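Superoxide dismutase [Mn/Fe] (Porphyromonas gingivalis, PDB 1UES) catalyses the dismutation of superoxide radicals into oxygen and hydrogen peroxide, using one manganese or iron ion in each subunit of a homodimer. Local coordinates at residues A88-L93 and I186-Y191. The protein carries 1 engineered substitution. Residues are numbered along the deposited sequence; the frame is centred on the assembly and turned at random.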
ATOM      1  N   ALA A  88       5.703  17.213  24.028  1.00 38.05           N
ATOM      2  CA  ALA A  88       4.295  17.546  23.869  1.00 38.15           C
ATOM      3  C   ALA A  88       4.026  18.902  23.231  1.00 38.16           C
ATOM      4  O   ALA A  88       4.827  19.835  23.345  1.00 38.36           O
ATOM      5  CB  ALA A  88       3.588  17.450  25.232  1.00 38.15           C
ATOM      6  N   PRO A  89       2.896  19.019  22.519  1.00 38.13           N
ATOM      7  CA  PRO A  89       2.549  20.287  21.878  1.00 38.12           C
ATOM      8  C   PRO A  89       2.217  21.318  22.950  1.00 38.12           C
ATOM      9  O   PRO A  89       1.837  20.972  24.063  1.00 38.06           O
ATOM     10  CB  PRO A  89       1.325  19.949  21.034  1.00 38.16           C
ATOM     11  CG  PRO A  89       0.732  18.749  21.699  1.00 38.11           C
ATOM     12  CD  PRO A  89       1.903  17.969  22.239  1.00 38.11           C
ATOM     13  N   LYS A  90       2.351  22.584  22.597  1.00 38.28           N
ATOM     14  CA  LYS A  90       2.050  23.655  23.527  1.00 38.35           C
ATOM     15  C   LYS A  90       1.314  24.766  22.797  1.00 38.16           C
ATOM     16  O   LYS A  90       0.868  24.590  21.660  1.00 38.00           O
ATOM     17  CB  LYS A  90       3.342  24.186  24.137  1.00 38.94           C
ATOM     18  CG  LYS A  90       4.488  24.242  23.158  1.00 39.41           C
ATOM     19  CD  LYS A  90       4.638  25.655  22.614  1.00 39.81           C
ATOM     20  CE  LYS A  90       6.073  25.939  22.230  1.00 39.94           C
ATOM     21  NZ  LYS A  90       6.983  24.784  22.507  1.00 40.36           N
ATOM     22  N   GLY A  91       1.178  25.911  23.455  1.00 37.76           N
ATOM     23  CA  GLY A  91       0.488  27.022  22.827  1.00 37.44           C
ATOM     24  C   GLY A  91      -0.964  26.720  22.521  1.00 37.05           C
ATOM     25  O   GLY A  91      -1.616  25.926  23.209  1.00 37.07           O
ATOM     26  N   LYS A  92      -1.476  27.339  21.467  1.00 36.83           N
ATOM     27  CA  LYS A  92      -2.866  27.137  21.100  1.00 36.52           C
ATOM     28  C   LYS A  92      -3.126  25.711  20.630  1.00 36.18           C
ATOM     29  O   LYS A  92      -4.188  25.144  20.898  1.00 36.01           O
ATOM     30  CB  LYS A  92      -3.272  28.113  20.010  1.00 36.94           C
ATOM     31  CG  LYS A  92      -2.313  28.138  18.864  1.00 37.51           C
ATOM     32  CD  LYS A  92      -2.433  29.434  18.108  1.00 38.13           C
ATOM     33  CE  LYS A  92      -3.263  29.237  16.846  1.00 38.43           C
ATOM     34  NZ  LYS A  92      -2.673  29.993  15.699  1.00 38.90           N
ATOM     35  N   LEU A  93      -2.174  25.131  19.914  1.00 35.81           N
ATOM     36  CA  LEU A  93      -2.379  23.762  19.455  1.00 35.64           C
ATOM     37  C   LEU A  93      -2.445  22.828  20.655  1.00 35.57           C
ATOM     38  O   LEU A  93      -3.332  21.978  20.742  1.00 35.52           O
ATOM     39  CB  LEU A  93      -1.258  23.324  18.509  1.00 35.37           C
ATOM     40  CG  LEU A  93      -1.503  21.910  17.970  1.00 35.15           C
ATOM     41  CD1 LEU A  93      -2.874  21.807  17.329  1.00 35.01           C
ATOM     42  CD2 LEU A  93      -0.410  21.587  16.964  1.00 35.11           C
ATOM     43  N   ILE A 186       6.874  23.184  14.508  1.00 29.19           N
ATOM     44  CA  ILE A 186       6.497  23.249  13.112  1.00 28.77           C
ATOM     45  C   ILE A 186       5.007  22.951  12.954  1.00 28.46           C
ATOM     46  O   ILE A 186       4.304  23.644  12.241  1.00 28.33           O
ATOM     47  CB  ILE A 186       7.348  22.279  12.270  1.00 28.94           C
ATOM     48  CG1 ILE A 186       8.810  22.718  12.362  1.00 28.90           C
ATOM     49  CG2 ILE A 186       6.841  22.215  10.821  1.00 28.71           C
ATOM     50  CD1 ILE A 186       9.822  21.660  12.020  1.00 29.24           C
ATOM     51  N   VAL A 187       4.508  21.922  13.631  1.00 28.15           N
ATOM     52  CA  VAL A 187       3.094  21.616  13.510  1.00 28.14           C
ATOM     53  C   VAL A 187       2.274  22.800  14.003  1.00 28.43           C
ATOM     54  O   VAL A 187       1.313  23.212  13.356  1.00 28.01           O
ATOM     55  CB  VAL A 187       2.719  20.354  14.325  1.00 27.94           C
ATOM     56  CG1 VAL A 187       1.222  20.071  14.198  1.00 28.12           C
ATOM     57  CG2 VAL A 187       3.536  19.170  13.845  1.00 28.05           C
ATOM     58  N   GLU A 188       2.668  23.367  15.139  1.00 28.77           N
ATOM     59  CA  GLU A 188       1.934  24.500  15.699  1.00 29.24           C
ATOM     60  C   GLU A 188       1.881  25.648  14.707  1.00 29.07           C
ATOM     61  O   GLU A 188       0.868  26.332  14.598  1.00 28.99           O
ATOM     62  CB  GLU A 188       2.589  24.967  16.992  1.00 30.28           C
ATOM     63  CG  GLU A 188       2.510  23.955  18.117  1.00 32.08           C
ATOM     64  CD  GLU A 188       3.591  24.174  19.154  1.00 32.98           C
ATOM     65  OE1 GLU A 188       4.285  25.226  19.087  1.00 33.95           O
ATOM     66  OE2 GLU A 188       3.749  23.307  20.042  1.00 33.89           O
ATOM     67  N   SER A 189       2.974  25.856  13.979  1.00 28.85           N
ATOM     68  CA  SER A 189       3.011  26.929  12.992  1.00 28.78           C
ATOM     69  C   SER A 189       1.978  26.751  11.878  1.00 28.32           C
ATOM     70  O   SER A 189       1.550  27.723  11.280  1.00 28.19           O
ATOM     71  CB  SER A 189       4.403  27.037  12.363  1.00 29.01           C
ATOM     72  OG  SER A 189       4.505  26.124  11.281  1.00 30.69           O
ATOM     73  N   ARG A 190       1.578  25.506  11.598  1.00 27.59           N
ATOM     74  CA  ARG A 190       0.594  25.238  10.551  1.00 27.17           C
ATOM     75  C   ARG A 190      -0.826  25.492  11.037  1.00 27.28           C
ATOM     76  O   ARG A 190      -1.751  25.616  10.242  1.00 27.37           O
ATOM     77  CB  ARG A 190       0.693  23.772  10.106  1.00 26.46           C
ATOM     78  CG  ARG A 190       2.111  23.316   9.838  1.00 25.66           C
ATOM     79  CD  ARG A 190       2.107  21.875   9.349  1.00 24.55           C
ATOM     80  NE  ARG A 190       3.379  21.584   8.709  1.00 24.12           N
ATOM     81  CZ  ARG A 190       3.829  20.362   8.464  1.00 24.39           C
ATOM     82  NH1 ARG A 190       3.096  19.309   8.810  1.00 23.02           N
ATOM     83  NH2 ARG A 190       5.007  20.203   7.863  1.00 23.56           N
ATOM     84  N   TYR A 191      -0.984  25.591  12.350  1.00 27.72           N
ATOM     85  CA  TYR A 191      -2.297  25.790  12.980  1.00 28.41           C
ATOM     86  C   TYR A 191      -2.736  27.260  13.163  1.00 29.03           C
ATOM     87  O   TYR A 191      -1.853  28.127  13.309  1.00 29.47           O
ATOM     88  CB  TYR A 191      -2.279  25.080  14.341  1.00 28.20           C
ATOM     89  CG  TYR A 191      -3.594  25.004  15.074  1.00 28.22           C
ATOM     90  CD1 TYR A 191      -4.729  24.441  14.484  1.00 28.38           C
ATOM     91  CD2 TYR A 191      -3.684  25.444  16.394  1.00 28.50           C
ATOM     92  CE1 TYR A 191      -5.940  24.314  15.199  1.00 28.27           C
ATOM     93  CE2 TYR A 191      -4.876  25.328  17.118  1.00 28.70           C
ATOM     94  CZ  TYR A 191      -5.992  24.768  16.517  1.00 28.55           C
ATOM     95  OH  TYR A 191      -7.165  24.708  17.229  1.00 29.10           O
ATOM     96  OXT TYR A 191      -3.969  27.541  13.152  1.00 29.78           O
TER
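Leu93 packs against Tyr191, Glu188 and Val187, joining segment 88-93, which leads into helix 91-101, to the C-terminal end of the chain. Leu93 CD1 makes a CH-pi contact over one face of the Tyr191 ring, 3.9 Å from the centroid and 14° off the normal. With Leu93 CG anti to the backbone N (chi1 -177°), Leu93 CD2 reaches Val187 CG1 at 3.6 Å, while Leu93 CB rests on Glu188 CG at 3.8 Å. Beyond CG the Glu188 chain runs extended, bringing OE2 to the backbone N of Lys90: the bond is 3.0 Å long and nearly straight (166°), although the N-H comes from above the carboxylate plane. The Lys90 side chain crosses that of Glu188 at about a right angle, Lys90 CG coming within 3.3 Å of Glu188 OE2. Lys92 bends at chi3 and chi4, and its NZ donates to Tyr191 O at 3.1 Å from above the carbonyl plane; the salt bridge to Tyr191 OXT is long. Farther out, Leu153 of strand 151-157 packs against Val187 and Tyr191, whose OH is hydrogen-bonded to Gly132 O. Within the family's C-terminal domain, away from the manganese, apolar packing thus ties the chain terminus to helix 91-101; the charge of Lys92 probably helps neutralise the terminal carboxylate.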